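Local coordinates for peroxisomal membrane protein LPX1 (Saccharomyces cerevisiae, PDB 2Y6U) that hydrolyses acyl esters in peroxisomes, with lipase and phospholipase A activity, and adopts an alpha/beta-hydrolase fold, at residues 209-221 with 230-242. Numbering follows the deposited sequence. Where two conformers were deposited one is given.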
loop_
_atom_site.group_PDB
_atom_site.type_symbol
_atom_site.label_atom_id
_atom_site.label_comp_id
_atom_site.label_asym_id
_atom_site.label_seq_id
_atom_site.Cartn_x
_atom_site.Cartn_y
_atom_site.Cartn_z
ATOM N N ALA A 209 -23.783 23.265 26.046
ATOM C CA ALA A 209 -24.625 24.475 26.076
ATOM C C ALA A 209 -23.808 25.760 25.853
ATOM O O ALA A 209 -24.254 26.686 25.173
ATOM C CB ALA A 209 -25.415 24.551 27.413
ATOM N N ASN A 210 -22.635 25.817 26.467
ATOM C CA ASN A 210 -21.832 27.021 26.458
ATOM C C ASN A 210 -20.412 26.677 26.834
ATOM O O ASN A 210 -20.117 25.523 27.172
ATOM C CB ASN A 210 -22.405 28.041 27.449
ATOM C CG ASN A 210 -22.618 27.451 28.834
ATOM O OD1 ASN A 210 -21.724 26.809 29.414
ATOM N ND2 ASN A 210 -23.798 27.655 29.369
ATOM N N GLU A 211 -19.563 27.703 26.796
ATOM C CA GLU A 211 -18.141 27.620 27.088
ATOM C C GLU A 211 -17.864 27.103 28.504
ATOM O O GLU A 211 -16.978 26.271 28.686
ATOM C CB GLU A 211 -17.492 28.999 26.874
ATOM C CG GLU A 211 -16.036 29.174 27.333
ATOM C CD GLU A 211 -15.077 28.322 26.579
ATOM O OE1 GLU A 211 -15.436 27.839 25.472
ATOM O OE2 GLU A 211 -13.957 28.118 27.092
ATOM N N SER A 212 -18.610 27.574 29.515
ATOM C CA SER A 212 -18.360 27.098 30.878
ATOM C C SER A 212 -18.569 25.588 31.010
ATOM O O SER A 212 -17.760 24.915 31.638
ATOM C CB SER A 212 -19.238 27.826 31.898
ATOM O OG SER A 212 -19.296 29.196 31.563
ATOM N N GLU A 213 -19.652 25.063 30.425
ATOM C CA GLU A 213 -19.980 23.629 30.514
ATOM C C GLU A 213 -18.976 22.781 29.707
ATOM O O GLU A 213 -18.653 21.666 30.106
ATOM C CB GLU A 213 -21.391 23.349 29.982
ATOM C CG GLU A 213 -22.510 23.948 30.819
ATOM C CD GLU A 213 -22.612 23.301 32.190
ATOM O OE1 GLU A 213 -22.485 22.062 32.252
ATOM O OE2 GLU A 213 -22.854 24.021 33.203
ATOM N N TYR A 214 -18.538 23.328 28.582
ATOM C CA TYR A 214 -17.472 22.719 27.765
ATOM C C TYR A 214 -16.178 22.529 28.571
ATOM O O TYR A 214 -15.682 21.405 28.694
ATOM C CB TYR A 214 -17.198 23.551 26.502
ATOM C CG TYR A 214 -15.954 23.135 25.745
ATOM C CD1 TYR A 214 -15.828 21.847 25.221
ATOM C CD2 TYR A 214 -14.878 24.018 25.597
ATOM C CE1 TYR A 214 -14.697 21.464 24.548
ATOM C CE2 TYR A 214 -13.730 23.636 24.967
ATOM C CZ TYR A 214 -13.631 22.344 24.418
ATOM O OH TYR A 214 -12.461 21.936 23.779
ATOM N N VAL A 215 -15.608 23.604 29.111
ATOM C CA VAL A 215 -14.375 23.448 29.856
ATOM C C VAL A 215 -14.598 22.549 31.101
ATOM O O VAL A 215 -13.736 21.755 31.443
ATOM C CB VAL A 215 -13.754 24.817 30.197
ATOM C CG1 VAL A 215 -12.618 24.665 31.214
ATOM C CG2 VAL A 215 -13.289 25.555 28.919
ATOM N N LYS A 216 -15.743 22.659 31.769
ATOM C CA LYS A 216 -16.047 21.799 32.932
ATOM C C LYS A 216 -16.017 20.312 32.554
ATOM O O LYS A 216 -15.378 19.489 33.215
ATOM C CB LYS A 216 -17.413 22.138 33.522
ATOM C CG LYS A 216 -17.923 21.236 34.694
ATOM C CD LYS A 216 -19.228 21.817 35.293
ATOM C CE LYS A 216 -19.679 21.054 36.532
ATOM N NZ LYS A 216 -20.906 21.622 37.131
ATOM N N TYR A 217 -16.760 19.957 31.522
ATOM C CA TYR A 217 -16.647 18.598 30.996
ATOM C C TYR A 217 -15.196 18.214 30.605
ATOM O O TYR A 217 -14.708 17.143 30.996
ATOM C CB TYR A 217 -17.631 18.380 29.832
ATOM C CG TYR A 217 -17.478 17.030 29.238
ATOM C CD1 TYR A 217 -18.104 15.921 29.782
ATOM C CD2 TYR A 217 -16.654 16.857 28.127
ATOM C CE1 TYR A 217 -17.919 14.656 29.211
ATOM C CE2 TYR A 217 -16.475 15.633 27.563
ATOM C CZ TYR A 217 -17.107 14.534 28.103
ATOM O OH TYR A 217 -16.845 13.331 27.481
ATOM N N MET A 218 -14.489 19.052 29.854
ATOM C CA MET A 218 -13.145 18.625 29.396
ATOM C C MET A 218 -12.277 18.309 30.632
ATOM O O MET A 218 -11.610 17.293 30.656
ATOM C CB MET A 218 -12.492 19.660 28.470
ATOM C CG MET A 218 -13.232 19.828 27.190
ATOM S SD MET A 218 -13.266 18.255 26.195
ATOM C CE MET A 218 -11.562 18.319 25.561
ATOM N N ARG A 219 -12.363 19.136 31.680
ATOM C CA ARG A 219 -11.471 18.994 32.848
ATOM C C ARG A 219 -11.972 17.958 33.867
ATOM O O ARG A 219 -11.183 17.494 34.702
ATOM C CB ARG A 219 -11.255 20.352 33.542
ATOM C CG ARG A 219 -10.518 21.362 32.688
ATOM C CD ARG A 219 -10.226 22.679 33.411
ATOM N NE ARG A 219 -9.549 23.575 32.466
ATOM C CZ ARG A 219 -8.271 23.473 32.084
ATOM N NH1 ARG A 219 -7.462 22.555 32.577
ATOM N NH2 ARG A 219 -7.768 24.355 31.231
ATOM N N ASN A 220 -13.258 17.576 33.793
ATOM C CA ASN A 220 -13.854 16.630 34.775
ATOM C C ASN A 220 -14.482 15.352 34.251
ATOM O O ASN A 220 -14.651 14.401 35.036
ATOM C CB ASN A 220 -14.923 17.326 35.602
ATOM C CG ASN A 220 -14.384 18.420 36.406
ATOM O OD1 ASN A 220 -13.882 18.190 37.500
ATOM N ND2 ASN A 220 -14.539 19.647 35.925
ATOM N N GLY A 221 -14.911 15.330 32.996
ATOM C CA GLY A 221 -15.690 14.188 32.504
ATOM C C GLY A 221 -15.149 13.542 31.233
ATOM O O GLY A 221 -15.602 12.476 30.836
ATOM N N GLN A 230 -0.544 21.232 30.379
ATOM C CA GLN A 230 -0.325 21.939 29.125
ATOM C C GLN A 230 -0.989 21.189 27.989
ATOM O O GLN A 230 -1.514 21.823 27.084
ATOM C CB GLN A 230 1.168 22.179 28.792
ATOM C CG GLN A 230 1.907 22.938 29.867
ATOM C CD GLN A 230 3.409 23.260 29.568
ATOM O OE1 GLN A 230 4.205 23.427 30.509
ATOM N NE2 GLN A 230 3.773 23.366 28.293
ATOM N N ILE A 231 -0.952 19.854 28.001
ATOM C CA ILE A 231 -1.574 19.085 26.934
ATOM C C ILE A 231 -3.105 19.167 26.995
ATOM O O ILE A 231 -3.770 19.368 26.000
ATOM C CB ILE A 231 -1.064 17.606 26.930
ATOM C CG1 ILE A 231 0.467 17.597 26.706
ATOM C CG2 ILE A 231 -1.718 16.732 25.873
ATOM C CD1 ILE A 231 1.112 16.158 26.701
ATOM N N LEU A 232 -3.634 19.115 28.187
ATOM C CA LEU A 232 -5.065 19.339 28.396
ATOM C C LEU A 232 -5.517 20.714 27.880
ATOM O O LEU A 232 -6.505 20.811 27.126
ATOM C CB LEU A 232 -5.376 19.149 29.875
ATOM C CG LEU A 232 -6.825 19.297 30.300
ATOM C CD1 LEU A 232 -7.697 18.373 29.415
ATOM C CD2 LEU A 232 -6.915 18.979 31.848
ATOM N N GLN A 233 -4.756 21.756 28.198
ATOM C CA GLN A 233 -5.062 23.096 27.716
ATOM C C GLN A 233 -4.974 23.073 26.182
ATOM O O GLN A 233 -5.834 23.639 25.543
ATOM C CB GLN A 233 -4.100 24.149 28.275
ATOM C CG GLN A 233 -4.500 25.619 27.937
ATOM C CD GLN A 233 -5.841 25.975 28.527
ATOM O OE1 GLN A 233 -6.005 25.894 29.735
ATOM N NE2 GLN A 233 -6.794 26.405 27.692
ATOM N N ASN A 234 -3.936 22.474 25.602
ATOM C CA ASN A 234 -3.854 22.378 24.121
ATOM C C ASN A 234 -5.040 21.628 23.506
ATOM O O ASN A 234 -5.563 22.050 22.470
ATOM C CB ASN A 234 -2.621 21.651 23.700
ATOM C CG ASN A 234 -1.392 22.408 23.992
ATOM O OD1 ASN A 234 -1.440 23.662 24.237
ATOM N ND2 ASN A 234 -0.247 21.673 23.991
ATOM N N ILE A 235 -5.466 20.535 24.176
ATOM C CA ILE A 235 -6.641 19.766 23.733
ATOM C C ILE A 235 -7.877 20.660 23.775
ATOM O O ILE A 235 -8.660 20.705 22.819
ATOM C CB ILE A 235 -6.844 18.475 24.556
ATOM C CG1 ILE A 235 -5.757 17.446 24.211
ATOM C CG2 ILE A 235 -8.242 17.911 24.318
ATOM C CD1 ILE A 235 -5.631 16.250 25.230
ATOM N N ILE A 236 -8.064 21.352 24.886
ATOM C CA ILE A 236 -9.227 22.206 25.074
ATOM C C ILE A 236 -9.322 23.265 23.998
ATOM O O ILE A 236 -10.380 23.469 23.382
ATOM C CB ILE A 236 -9.249 22.811 26.505
ATOM C CG1 ILE A 236 -9.565 21.706 27.536
ATOM C CG2 ILE A 236 -10.240 24.014 26.578
ATOM C CD1 ILE A 236 -9.148 22.034 29.080
ATOM N N ASP A 237 -8.208 23.920 23.723
ATOM C CA ASP A 237 -8.167 25.003 22.752
ATOM C C ASP A 237 -8.306 24.491 21.312
ATOM O O ASP A 237 -8.884 25.195 20.440
ATOM C CB ASP A 237 -6.866 25.819 22.918
ATOM C CG ASP A 237 -6.863 26.671 24.221
ATOM O OD1 ASP A 237 -7.954 27.046 24.665
ATOM O OD2 ASP A 237 -5.782 26.924 24.816
ATOM N N PHE A 238 -7.769 23.312 21.044
ATOM C CA PHE A 238 -7.750 22.777 19.647
ATOM C C PHE A 238 -9.145 22.249 19.249
ATOM O O PHE A 238 -9.607 22.416 18.118
ATOM C CB PHE A 238 -6.736 21.694 19.530
ATOM C CG PHE A 238 -6.780 20.941 18.219
ATOM C CD1 PHE A 238 -6.094 21.408 17.122
ATOM C CD2 PHE A 238 -7.474 19.750 18.118
ATOM C CE1 PHE A 238 -6.142 20.715 15.929
ATOM C CE2 PHE A 238 -7.529 19.070 16.970
ATOM C CZ PHE A 238 -6.860 19.537 15.860
ATOM N N GLU A 239 -9.820 21.619 20.205
ATOM C CA GLU A 239 -11.121 20.995 19.959
ATOM C C GLU A 239 -12.249 22.003 19.867
ATOM O O GLU A 239 -13.297 21.688 19.327
ATOM C CB GLU A 239 -11.440 19.932 21.053
ATOM C CG GLU A 239 -10.610 18.631 21.041
ATOM C CD GLU A 239 -10.885 17.761 19.765
ATOM O OE1 GLU A 239 -11.993 17.955 19.163
ATOM O OE2 GLU A 239 -10.055 16.831 19.442
ATOM N N ARG A 240 -12.087 23.202 20.447
ATOM C CA ARG A 240 -13.218 24.103 20.575
ATOM C C ARG A 240 -13.645 24.622 19.199
ATOM O O ARG A 240 -12.812 25.157 18.481
ATOM C CB ARG A 240 -12.829 25.282 21.478
ATOM C CG ARG A 240 -13.874 26.322 21.675
ATOM C CD ARG A 240 -13.269 27.529 22.415
ATOM N NE ARG A 240 -13.022 27.287 23.833
ATOM C CZ ARG A 240 -11.819 27.184 24.430
ATOM N NH1 ARG A 240 -10.685 27.288 23.748
ATOM N NH2 ARG A 240 -11.749 26.988 25.748
ATOM N N THR A 241 -14.909 24.392 18.821
ATOM C CA THR A 241 -15.538 25.055 17.666
ATOM C C THR A 241 -16.898 25.685 18.085
ATOM O O THR A 241 -17.629 25.155 18.965
ATOM C CB THR A 241 -15.698 24.140 16.403
ATOM O OG1 THR A 241 -16.975 23.474 16.424
ATOM C CG2 THR A 241 -14.535 23.134 16.245
ATOM N N LYS A 242 -17.222 26.828 17.476
ATOM C CA LYS A 242 -18.357 27.666 17.939
ATOM C C LYS A 242 -19.282 28.071 16.809
ATOM O O LYS A 242 -19.094 27.622 15.687
ATOM C CB LYS A 242 -17.817 28.932 18.665
ATOM C CG LYS A 242 -17.103 28.629 20.047
ATOM C CD LYS A 242 -16.797 29.914 20.874
ATOM C CE LYS A 242 -17.370 29.907 22.364
ATOM N NZ LYS A 242 -16.560 29.137 23.458
#
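Ile236 packs as a knob among Tyr214, Val215, Met218 and Arg219, its CD1 lying over the centre of the Arg219 guanidinium, 3.4 Å from CZ. Its CG1 runs alongside Met218 CB, while CG2, anti to the backbone N, faces Val215 CG2 and the Tyr214 ring. The helix pair is roughly antiparallel, the axes of segments 211-220 and 230-239 at 141°, with an apolar seam and charged margins. Tyr214, swung anti to its own N (chi1 169°), sends OH to a lone pair of Ile236 O in the carbonyl plane at 2.6 Å, a carbonyl that Arg240 N reaches only weakly. Beside it, Arg240 grips Glu211 side-on: NE meets OE1 at 3.0 Å and NH2 meets OE2 at 2.8 Å, with the carboxylate and guanidinium planes 43° apart. Further salt bridges link Arg240 NH1 to Asp237 OD1, and Lys242 NZ to Glu211 OE1 at 2.6 Å. A methionine in place of Arg240 would probably leave Asp237 without its cationic mate and Glu211 held by Lys242 alone among these residues. Tyr214 also touches Val253 and Thr255 of strand 253-255, tying the pair to the small antiparallel sheet. The chemistry implies a seam combining apolar fit with the Tyr214 bond, bordered by a salt-bridge network.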